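Local coordinates for protein lipase (Photobacterium sp. M37, PDB 2ORY) that probably hydrolyses the ester bonds of triacylglycerols as a cold-adapted lipase of the alpha/beta-hydrolase class 3 family, at residues A[111-116]-A[123-128]. Numbering follows the deposited sequence.
Sequences KKWPYA and LKISES
Lys111 and Ile125 form an antiparallel hydrogen-bonded pair: Lys111 N donates to Ile125 O at 2.8 Å, and Ile125 N returns a bond to Lys111 O that is nearly straight (N-H...O 166°). The next pair, Lys112 with Lys124, is non-hydrogen-bonded, and its CA atoms come to 4.0 Å. One step on, Trp113 N still donates to Leu123 O over 2.9 Å, but the donor lies above the carbonyl plane of Leu123 and off its lone pairs, so this third bond is less well directed than the first two.

Side chains of the two bridged pairs divide by face: Lys112 and Lys124 on one, Lys111 and Ile125 on the other. CG of Lys124 lies 3.8 Å from Lys112 CA, and both lysine chains then lead away from the contact. Trp113 has CG placed opposite the backbone N (chi1 -180°), and this torsion sets the indole against Ile125 and Leu123. Ile125 CG2 approaches Trp113 CE3 obliquely at 3.9 Å, whereas CD1 of the same isoleucine lies in the indole plane, at the ring edge. Trp113 CB meets Leu123 CB, and Leu123 CD2 reaches obliquely to the pyrrole side of the indole. One indole face carries Tyr115 CD1, and NE1 is hydrogen-bonded to Asp189 OD2 at the end of helix 175-189, which should restrict rotation of this buried ring. Phe216 of helix 214-224 meets the indole edge-to-face and also touches Ile125.

At the other end Lys111, extended until it bends at chi4 (56°), brings NZ to Glu127 OE2 at 3.2 Å, a salt bridge whose hydrogen bond is weak. Glu127 opens helix 127-138, while Ser126 is its N-cap, with OG accepting from Thr129 N. The geometry defines a short two-stranded beta hairpin, separate from the main alpha/beta-hydrolase sheet, packed through Trp113 on helix 175-189 and running directly into an N-capped helix.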
ATOM      1  N   LYS A 111      -0.779  12.163 -15.131  1.00 36.89           N
ATOM      2  CA  LYS A 111       0.006  11.633 -16.245  1.00 36.25           C
ATOM      3  C   LYS A 111      -0.705  10.431 -16.872  1.00 33.16           C
ATOM      4  O   LYS A 111      -1.313   9.608 -16.179  1.00 30.71           O
ATOM      5  CB  LYS A 111       1.412  11.226 -15.784  1.00 37.55           C
ATOM      6  CG  LYS A 111       2.414  12.381 -15.820  1.00 48.96           C
ATOM      7  CD  LYS A 111       3.820  11.945 -15.421  1.00 53.34           C
ATOM      8  CE  LYS A 111       4.868  12.992 -15.802  1.00 55.33           C
ATOM      9  NZ  LYS A 111       4.596  14.347 -15.228  1.00 56.28           N
ATOM     10  N   LYS A 112      -0.641  10.323 -18.190  1.00 30.38           N
ATOM     11  CA  LYS A 112      -1.309   9.210 -18.825  1.00 30.17           C
ATOM     12  C   LYS A 112      -0.502   7.963 -18.507  1.00 26.20           C
ATOM     13  O   LYS A 112       0.730   8.011 -18.444  1.00 26.92           O
ATOM     14  CB  LYS A 112      -1.427   9.417 -20.344  1.00 33.96           C
ATOM     15  CG  LYS A 112      -0.122   9.370 -21.096  1.00 38.68           C
ATOM     16  CD  LYS A 112      -0.243   8.554 -22.384  1.00 46.39           C
ATOM     17  CE  LYS A 112      -1.217   9.170 -23.378  1.00 45.48           C
ATOM     18  NZ  LYS A 112      -1.509   8.222 -24.505  1.00 42.60           N
ATOM     19  N   TRP A 113      -1.211   6.870 -18.248  1.00 22.33           N
ATOM     20  CA  TRP A 113      -0.592   5.589 -17.954  1.00 24.77           C
ATOM     21  C   TRP A 113       0.324   5.297 -19.139  1.00 27.74           C
ATOM     22  O   TRP A 113      -0.117   5.228 -20.289  1.00 26.03           O
ATOM     23  CB  TRP A 113      -1.669   4.515 -17.824  1.00 22.19           C
ATOM     24  CG  TRP A 113      -1.145   3.155 -17.522  1.00 26.70           C
ATOM     25  CD1 TRP A 113      -1.282   2.035 -18.296  1.00 21.54           C
ATOM     26  CD2 TRP A 113      -0.462   2.741 -16.326  1.00 20.84           C
ATOM     27  NE1 TRP A 113      -0.734   0.949 -17.650  1.00 30.45           N
ATOM     28  CE2 TRP A 113      -0.225   1.350 -16.445  1.00 24.65           C
ATOM     29  CE3 TRP A 113      -0.030   3.410 -15.171  1.00 21.94           C
ATOM     30  CZ2 TRP A 113       0.427   0.612 -15.447  1.00 20.30           C
ATOM     31  CZ3 TRP A 113       0.622   2.674 -14.172  1.00 22.62           C
ATOM     32  CH2 TRP A 113       0.842   1.288 -14.320  1.00 23.92           C
ATOM     33  N   PRO A 114       1.621   5.131 -18.871  1.00 28.32           N
ATOM     34  CA  PRO A 114       2.547   4.865 -19.968  1.00 29.68           C
ATOM     35  C   PRO A 114       2.717   3.444 -20.485  1.00 31.93           C
ATOM     36  O   PRO A 114       3.355   3.250 -21.513  1.00 32.93           O
ATOM     37  CB  PRO A 114       3.867   5.456 -19.453  1.00 28.16           C
ATOM     38  CG  PRO A 114       3.785   5.280 -17.981  1.00 29.29           C
ATOM     39  CD  PRO A 114       2.328   5.511 -17.633  1.00 28.14           C
ATOM     40  N   TYR A 115       2.120   2.455 -19.831  1.00 31.80           N
ATOM     41  CA  TYR A 115       2.339   1.081 -20.265  1.00 31.64           C
ATOM     42  C   TYR A 115       1.235   0.361 -21.023  1.00 29.71           C
ATOM     43  O   TYR A 115       1.364  -0.819 -21.297  1.00 35.15           O
ATOM     44  CB  TYR A 115       2.769   0.240 -19.057  1.00 25.10           C
ATOM     45  CG  TYR A 115       3.855   0.913 -18.261  1.00 29.46           C
ATOM     46  CD1 TYR A 115       3.573   1.549 -17.045  1.00 28.19           C
ATOM     47  CD2 TYR A 115       5.156   0.966 -18.747  1.00 25.36           C
ATOM     48  CE1 TYR A 115       4.564   2.217 -16.343  1.00 27.09           C
ATOM     49  CE2 TYR A 115       6.145   1.633 -18.057  1.00 27.84           C
ATOM     50  CZ  TYR A 115       5.846   2.255 -16.858  1.00 25.95           C
ATOM     51  OH  TYR A 115       6.839   2.927 -16.198  1.00 33.39           O
ATOM     52  N   ALA A 116       0.150   1.055 -21.340  1.00 33.06           N
ATOM     53  CA  ALA A 116      -0.944   0.461 -22.099  1.00 33.23           C
ATOM     54  C   ALA A 116      -1.948   1.529 -22.512  1.00 38.61           C
ATOM     55  O   ALA A 116      -2.104   2.550 -21.834  1.00 36.26           O
ATOM     56  CB  ALA A 116      -1.641  -0.625 -21.290  1.00 33.67           C
ATOM     57  N   LEU A 123      -6.503   6.744 -19.971  1.00 41.65           N
ATOM     58  CA  LEU A 123      -6.015   6.246 -18.688  1.00 35.85           C
ATOM     59  C   LEU A 123      -5.005   7.210 -18.121  1.00 35.54           C
ATOM     60  O   LEU A 123      -4.021   7.535 -18.772  1.00 30.44           O
ATOM     61  CB  LEU A 123      -5.335   4.886 -18.850  1.00 34.31           C
ATOM     62  CG  LEU A 123      -6.173   3.691 -19.283  1.00 36.31           C
ATOM     63  CD1 LEU A 123      -6.852   3.987 -20.611  1.00 25.48           C
ATOM     64  CD2 LEU A 123      -5.272   2.467 -19.382  1.00 27.66           C
ATOM     65  N   LYS A 124      -5.256   7.660 -16.901  1.00 37.05           N
ATOM     66  CA  LYS A 124      -4.359   8.585 -16.241  1.00 35.78           C
ATOM     67  C   LYS A 124      -4.223   8.298 -14.752  1.00 34.23           C
ATOM     68  O   LYS A 124      -5.167   7.853 -14.086  1.00 30.54           O
ATOM     69  CB  LYS A 124      -4.838  10.023 -16.427  1.00 37.10           C
ATOM     70  CG  LYS A 124      -4.680  10.553 -17.838  1.00 44.91           C
ATOM     71  CD  LYS A 124      -5.106  12.017 -17.937  1.00 47.97           C
ATOM     72  CE  LYS A 124      -4.973  12.541 -19.367  1.00 49.81           C
ATOM     73  NZ  LYS A 124      -5.460  13.939 -19.515  1.00 49.37           N
ATOM     74  N   ILE A 125      -3.023   8.543 -14.247  1.00 29.93           N
ATOM     75  CA  ILE A 125      -2.732   8.367 -12.841  1.00 29.14           C
ATOM     76  C   ILE A 125      -2.263   9.718 -12.299  1.00 27.04           C
ATOM     77  O   ILE A 125      -1.805  10.575 -13.054  1.00 24.35           O
ATOM     78  CB  ILE A 125      -1.628   7.312 -12.631  1.00 24.90           C
ATOM     79  CG1 ILE A 125      -0.392   7.679 -13.448  1.00 23.01           C
ATOM     80  CG2 ILE A 125      -2.150   5.944 -13.024  1.00 24.08           C
ATOM     81  CD1 ILE A 125       0.777   6.750 -13.211  1.00 30.54           C
ATOM     82  N   SER A 126      -2.388   9.921 -10.996  1.00 27.50           N
ATOM     83  CA  SER A 126      -1.948  11.177 -10.404  1.00 26.08           C
ATOM     84  C   SER A 126      -0.426  11.219 -10.521  1.00 28.17           C
ATOM     85  O   SER A 126       0.217  10.173 -10.575  1.00 27.81           O
ATOM     86  CB  SER A 126      -2.311  11.218  -8.925  1.00 23.40           C
ATOM     87  OG  SER A 126      -1.545  10.245  -8.222  1.00 19.56           O
ATOM     88  N   GLU A 127       0.145  12.418 -10.554  1.00 25.86           N
ATOM     89  CA  GLU A 127       1.588  12.542 -10.614  1.00 28.74           C
ATOM     90  C   GLU A 127       2.115  11.979  -9.314  1.00 23.57           C
ATOM     91  O   GLU A 127       3.211  11.423  -9.248  1.00 26.46           O
ATOM     92  CB  GLU A 127       2.011  14.007 -10.751  1.00 34.70           C
ATOM     93  CG  GLU A 127       1.613  14.662 -12.060  1.00 35.47           C
ATOM     94  CD  GLU A 127       2.360  15.967 -12.287  1.00 43.25           C
ATOM     95  OE1 GLU A 127       2.606  16.684 -11.291  1.00 42.61           O
ATOM     96  OE2 GLU A 127       2.693  16.278 -13.454  1.00 46.10           O
ATOM     97  N   SER A 128       1.313  12.135  -8.270  1.00 25.71           N
ATOM     98  CA  SER A 128       1.644  11.626  -6.949  1.00 24.45           C
ATOM     99  C   SER A 128       2.029  10.143  -7.026  1.00 24.85           C
ATOM    100  O   SER A 128       3.122   9.748  -6.605  1.00 25.43           O
ATOM    101  CB  SER A 128       0.434  11.810  -6.028  1.00 25.47           C
ATOM    102  OG  SER A 128       0.769  11.534  -4.695  1.00 29.15           O
TER